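Local structure of tyrocidine synthase 3 (Brevibacillus parabrevis, 4MRT) at residues A13-L18 with A75-V80; N36-G41 with A69-K74. The protein probably carries amino acids and peptide intermediates on a phosphopantetheine arm, as a peptidyl carrier domain of the synthetase that makes tyrocidine. The protein carries 1 engineered substitution. All coordinates share one frame; numbering follows the deposited sequence.

Contact 1 of 2, residues A13-L18 with A75-V80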
loop_
_atom_site.group_PDB
_atom_site.type_symbol
_atom_site.label_atom_id
_atom_site.label_comp_id
_atom_site.label_asym_id
_atom_site.label_seq_id
_atom_site.Cartn_x
_atom_site.Cartn_y
_atom_site.Cartn_z
ATOM N N ALA A 13 3.495 22.299 21.526
ATOM C CA ALA A 13 3.276 21.025 22.217
ATOM C C ALA A 13 2.598 19.964 21.338
ATOM O O ALA A 13 2.867 18.771 21.483
ATOM C CB ALA A 13 2.466 21.246 23.487
ATOM N N VAL A 14 1.711 20.399 20.446
ATOM C CA VAL A 14 0.965 19.463 19.609
ATOM C C VAL A 14 1.861 18.911 18.507
ATOM O O VAL A 14 1.808 17.726 18.212
ATOM C CB VAL A 14 -0.313 20.102 19.033
ATOM C CG1 VAL A 14 -1.074 19.095 18.185
ATOM C CG2 VAL A 14 -1.201 20.600 20.166
ATOM N N GLU A 15 2.704 19.756 17.924
ATOM C CA GLU A 15 3.678 19.297 16.953
ATOM C C GLU A 15 4.656 18.312 17.594
ATOM O O GLU A 15 4.939 17.260 17.012
ATOM C CB GLU A 15 4.417 20.470 16.329
ATOM C CG GLU A 15 3.508 21.322 15.454
ATOM C CD GLU A 15 4.149 22.597 14.983
ATOM O OE1 GLU A 15 5.194 22.991 15.550
ATOM O OE2 GLU A 15 3.592 23.207 14.044
ATOM N N SER A 16 5.144 18.626 18.802
ATOM C CA SER A 16 6.158 17.780 19.425
ATOM C C SER A 16 5.576 16.417 19.773
ATOM O O SER A 16 6.229 15.412 19.548
ATOM C CB SER A 16 6.810 18.451 20.652
ATOM O OG SER A 16 5.914 19.354 21.266
ATOM N N LYS A 17 4.344 16.397 20.267
ATOM C CA LYS A 17 3.666 15.169 20.625
ATOM C C LYS A 17 3.402 14.291 19.392
ATOM O O LYS A 17 3.694 13.097 19.394
ATOM C CB LYS A 17 2.350 15.501 21.341
ATOM C CG LYS A 17 1.569 14.307 21.840
ATOM C CD LYS A 17 2.476 13.380 22.639
ATOM C CE LYS A 17 1.759 12.707 23.799
ATOM N NZ LYS A 17 2.632 12.677 25.010
ATOM N N LEU A 18 2.878 14.903 18.337
ATOM C CA LEU A 18 2.690 14.221 17.071
ATOM C C LEU A 18 4.002 13.681 16.519
ATOM O O LEU A 18 4.031 12.602 15.915
ATOM C CB LEU A 18 2.051 15.171 16.055
ATOM C CG LEU A 18 0.580 15.470 16.315
ATOM C CD1 LEU A 18 0.034 16.445 15.279
ATOM C CD2 LEU A 18 -0.235 14.185 16.349
ATOM N N ALA A 75 0.746 20.313 9.314
ATOM C CA ALA A 75 -0.640 20.252 8.852
ATOM C C ALA A 75 -1.509 19.486 9.828
ATOM O O ALA A 75 -2.599 19.948 10.188
ATOM C CB ALA A 75 -0.726 19.646 7.468
ATOM N N LEU A 76 -1.021 18.324 10.271
ATOM C CA LEU A 76 -1.788 17.481 11.175
ATOM C C LEU A 76 -2.051 18.108 12.527
ATOM O O LEU A 76 -3.126 17.925 13.085
ATOM C CB LEU A 76 -1.116 16.130 11.388
ATOM C CG LEU A 76 -1.946 14.954 10.889
ATOM C CD1 LEU A 76 -1.948 14.952 9.366
ATOM C CD2 LEU A 76 -1.397 13.648 11.452
ATOM N N ALA A 77 -1.023 18.758 13.081
ATOM C CA ALA A 77 -1.151 19.547 14.308
ATOM C C ALA A 77 -2.257 20.596 14.153
ATOM O O ALA A 77 -3.122 20.720 15.025
ATOM C CB ALA A 77 0.172 20.221 14.654
ATOM N N GLN A 78 -2.232 21.325 13.034
ATOM C CA GLN A 78 -3.250 22.339 12.730
ATOM C C GLN A 78 -4.633 21.739 12.837
ATOM O O GLN A 78 -5.439 22.199 13.624
ATOM C CB GLN A 78 -3.047 22.923 11.330
ATOM N N TYR A 79 -4.868 20.678 12.056
ATOM C CA TYR A 79 -6.129 19.928 12.047
ATOM C C TYR A 79 -6.537 19.452 13.445
ATOM O O TYR A 79 -7.673 19.611 13.849
ATOM C CB TYR A 79 -6.002 18.714 11.110
ATOM C CG TYR A 79 -7.296 17.967 10.868
ATOM C CD1 TYR A 79 -7.692 16.912 11.699
ATOM C CD2 TYR A 79 -8.126 18.310 9.794
ATOM C CE1 TYR A 79 -8.890 16.224 11.473
ATOM C CE2 TYR A 79 -9.314 17.631 9.555
ATOM C CZ TYR A 79 -9.695 16.592 10.390
ATOM O OH TYR A 79 -10.886 15.933 10.146
ATOM N N VAL A 80 -5.599 18.851 14.168
ATOM C CA VAL A 80 -5.868 18.336 15.510
ATOM C C VAL A 80 -6.191 19.459 16.499
ATOM O O VAL A 80 -7.155 19.354 17.265
ATOM C CB VAL A 80 -4.679 17.500 16.037
ATOM C CG1 VAL A 80 -4.787 17.263 17.532
ATOM C CG2 VAL A 80 -4.609 16.170 15.293
#

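Contact 2 of 2, residues N36-G41 with A69-K74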
loop_
_atom_site.group_PDB
_atom_site.type_symbol
_atom_site.label_atom_id
_atom_site.label_comp_id
_atom_site.label_asym_id
_atom_site.label_seq_id
_atom_site.Cartn_x
_atom_site.Cartn_y
_atom_site.Cartn_z
ATOM N N ASN A 36 7.523 14.664 5.007
ATOM C CA ASN A 36 6.402 13.894 4.475
ATOM C C ASN A 36 6.357 12.481 5.067
ATOM O O ASN A 36 7.287 11.711 4.890
ATOM C CB ASN A 36 6.478 13.830 2.963
ATOM C CG ASN A 36 5.292 13.102 2.367
ATOM O OD1 ASN A 36 4.916 12.050 2.839
ATOM N ND2 ASN A 36 4.680 13.686 1.355
ATOM N N PHE A 37 5.263 12.145 5.744
ATOM C CA PHE A 37 5.076 10.843 6.420
ATOM C C PHE A 37 5.457 9.651 5.546
ATOM O O PHE A 37 6.099 8.712 6.017
ATOM C CB PHE A 37 3.614 10.697 6.886
ATOM C CG PHE A 37 3.332 9.467 7.707
ATOM C CD1 PHE A 37 3.850 9.334 8.999
ATOM C CD2 PHE A 37 2.530 8.439 7.202
ATOM C CE1 PHE A 37 3.578 8.213 9.763
ATOM C CE2 PHE A 37 2.244 7.320 7.975
ATOM C CZ PHE A 37 2.773 7.200 9.247
ATOM N N PHE A 38 5.083 9.718 4.268
ATOM C CA PHE A 38 5.266 8.617 3.348
ATOM C C PHE A 38 6.642 8.572 2.716
ATOM O O PHE A 38 6.948 7.598 2.052
ATOM C CB PHE A 38 4.154 8.652 2.290
ATOM C CG PHE A 38 2.796 8.516 2.907
ATOM C CD1 PHE A 38 2.375 7.294 3.370
ATOM C CD2 PHE A 38 1.998 9.638 3.137
ATOM C CE1 PHE A 38 1.162 7.163 4.005
ATOM C CE2 PHE A 38 0.781 9.516 3.760
ATOM C CZ PHE A 38 0.359 8.282 4.191
ATOM N N GLN A 39 7.461 9.602 2.918
ATOM C CA GLN A 39 8.838 9.603 2.411
ATOM C C GLN A 39 9.843 9.163 3.485
ATOM O O GLN A 39 10.987 8.885 3.178
ATOM C CB GLN A 39 9.230 10.993 1.898
ATOM C CG GLN A 39 8.727 11.297 0.502
ATOM C CD GLN A 39 8.858 12.760 0.133
ATOM O OE1 GLN A 39 9.378 13.585 0.904
ATOM N NE2 GLN A 39 8.376 13.096 -1.055
ATOM N N ILE A 40 9.396 9.103 4.729
ATOM C CA ILE A 40 10.257 8.775 5.856
ATOM C C ILE A 40 9.899 7.431 6.510
ATOM O O ILE A 40 10.277 7.163 7.660
ATOM C CB ILE A 40 10.260 9.920 6.892
ATOM C CG1 ILE A 40 8.893 10.103 7.503
ATOM C CG2 ILE A 40 10.730 11.213 6.231
ATOM C CD1 ILE A 40 8.898 10.995 8.709
ATOM N N GLY A 41 9.199 6.573 5.759
ATOM C CA GLY A 41 8.882 5.202 6.219
ATOM C C GLY A 41 7.407 4.940 6.462
ATOM O O GLY A 41 6.995 3.818 6.736
ATOM N N ALA A 69 -3.633 13.508 2.407
ATOM C CA ALA A 69 -3.728 14.760 1.668
ATOM C C ALA A 69 -2.657 15.779 2.079
ATOM O O ALA A 69 -2.150 16.503 1.240
ATOM C CB ALA A 69 -5.112 15.353 1.866
ATOM N N GLN A 70 -2.328 15.816 3.373
ATOM C CA GLN A 70 -1.383 16.765 3.934
ATOM C C GLN A 70 -0.525 16.031 5.020
ATOM O O GLN A 70 -0.732 16.211 6.208
ATOM C CB GLN A 70 -2.144 17.977 4.492
ATOM C CG GLN A 70 -3.091 17.661 5.637
ATOM C CD GLN A 70 -4.161 18.723 5.874
ATOM O OE1 GLN A 70 -4.658 19.343 4.940
ATOM N NE2 GLN A 70 -4.561 18.890 7.139
ATOM N N PRO A 71 0.421 15.178 4.580
ATOM C CA PRO A 71 1.164 14.207 5.399
ATOM C C PRO A 71 2.373 14.799 6.108
ATOM O O PRO A 71 3.492 14.268 5.981
ATOM C CB PRO A 71 1.639 13.191 4.371
ATOM C CG PRO A 71 1.908 14.023 3.181
ATOM C CD PRO A 71 0.856 15.111 3.176
ATOM N N THR A 72 2.148 15.903 6.812
ATOM C CA THR A 72 3.182 16.563 7.612
ATOM C C THR A 72 2.600 16.828 8.988
ATOM O O THR A 72 1.378 16.983 9.167
ATOM C CB THR A 72 3.677 17.905 6.995
ATOM O OG1 THR A 72 2.574 18.807 6.855
ATOM C CG2 THR A 72 4.349 17.714 5.638
ATOM N N ILE A 73 3.486 16.825 9.986
ATOM C CA ILE A 73 3.127 17.141 11.354
ATOM C C ILE A 73 2.513 18.536 11.500
ATOM O O ILE A 73 1.571 18.726 12.270
ATOM C CB ILE A 73 4.371 17.005 12.276
ATOM C CG1 ILE A 73 4.635 15.515 12.553
ATOM C CG2 ILE A 73 4.145 17.749 13.593
ATOM C CD1 ILE A 73 6.043 15.215 13.018
ATOM N N LYS A 74 3.043 19.512 10.786
ATOM C CA LYS A 74 2.522 20.871 10.869
ATOM C C LYS A 74 1.048 20.887 10.485
ATOM O O LYS A 74 0.191 21.371 11.260
ATOM C CB LYS A 74 3.310 21.801 9.956
ATOM C CG LYS A 74 2.972 23.266 10.168
ATOM C CD LYS A 74 3.671 24.168 9.181
ATOM C CE LYS A 74 3.125 25.568 9.356
ATOM N NZ LYS A 74 3.834 26.508 8.482
#

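Contact 1 of 2, residues A13-L18 with A75-V80
Glu15 and Ala77 bring their CA atoms to 5.5 Å where the helical segments 13-18 and 75-80 cross, their axes 9.0 Å apart at closest approach and their directions 120° from each other. The small side chain of Ala77 permits this: its methyl points into the other helix and is met by Val14, Glu15 and Leu18. Nearest to that methyl is Glu15, with CG 3.6 Å from Ala77 CB. It is the aliphatic stem that touches; the carboxylate leads away from the alanine, and its OE1 is hydrogen-bonded to Thr11 OG1. Leu18 reaches the backbone of the facing helix with one methyl, CD1, which lies 3.4 Å from Ala77 N. The same methyl is 3.5 Å from Ala77 CA, tighter than usual for two carbons, and also grazes CB of Leu76. Val14 holds CG1 anti to its backbone N (chi1 -179°), which carries this methyl to the CA and CB of Ala77, both at 3.9 Å. Val14 CG1 then meets CG1 of Val80 at 4.2 Å, one turn further along, and closes the apolar strip. The helices are thus joined by apolar packing and by the methylene stem of an acidic residue. Helix 44-58 lines this junction of the carrier-protein helix bundle: Tyr58 packs against both Val14 and Val80, and Val54 against Leu18. Leu76 turns to Leu62 and to Leu67 of helix 64-69, so helix 73-81 is packed against the other three helices.

Contact 2 of 2, residues N36-G41 with A69-K74
The carbonyl oxygen of Pro71 is gripped by two neighbouring residues of loop 36-41. Phe37 N donates a nearly straight hydrogen bond to Pro71 O, 2.8 Å long with 167° at the hydrogen and lying in the carbonyl plane. Asn36 adds a CA-H...O contact, its CA 3.3 Å from the same oxygen. Pro71 is the centre of an inverse gamma turn, closed by a weak bond from Thr72 N to Gln70 O. Its ring projects toward the loop. With CG anti to the backbone N (chi1 -177°), Asn36 sets its amide against this ring, ND2 3.3 Å from Pro71 CG. The amide oxygen serves its own chain: OD1 accepts from Phe38 N at 2.7 Å, forming an Asx turn, while Asn36 O takes the N-H of Gln39. With the amide gone, as in an alanine here, the N-H of Phe38 would probably lack its acceptor and the turn would be likely to relax, opening a gap beside Pro71 CG. Phe38 crosses Pro71 at about a right angle, CD2 and CE2 each 3.8 Å from Pro71 CB, and CD2 of Phe37 stands over one face of the Phe38 ring, offset toward its rim. The loop is thereby tied to the linker between two short helices beside the coenzyme A site, where Ala69 touches the ligand and Phe38 stacks on Phe68 of helix 64-69. Phe37 reaches inward to Trp22 of helix 13-26, edge to face, and to Val50 of helix 44-58, while Thr72 takes the N-cap position of helix 73-81, its OG1 in a weak hydrogen bond with Ala75 N.

How the contacts relate
Contact 1 is a buried helix-helix junction held by aliphatic packing, whereas contact 2 is a surface contact of loop on linker, fixed by one backbone hydrogen bond, with a proline packed against an amide and the ring of Phe38. Helix 73-81 belongs to both: its body packs in contact 1, and the residues leading into its N-terminus serve contact 2. The two meet directly where Ile73 CG2 packs on Glu15 O and where Gln70 lies against Ala75 and Leu76. Along the chain contact 2 is nested within the loop that contact 1 closes. Contact 2 adjoins bound coenzyme A; contact 1 is farther from it, with the side chain of Leu76 about 11 Å from the ligand.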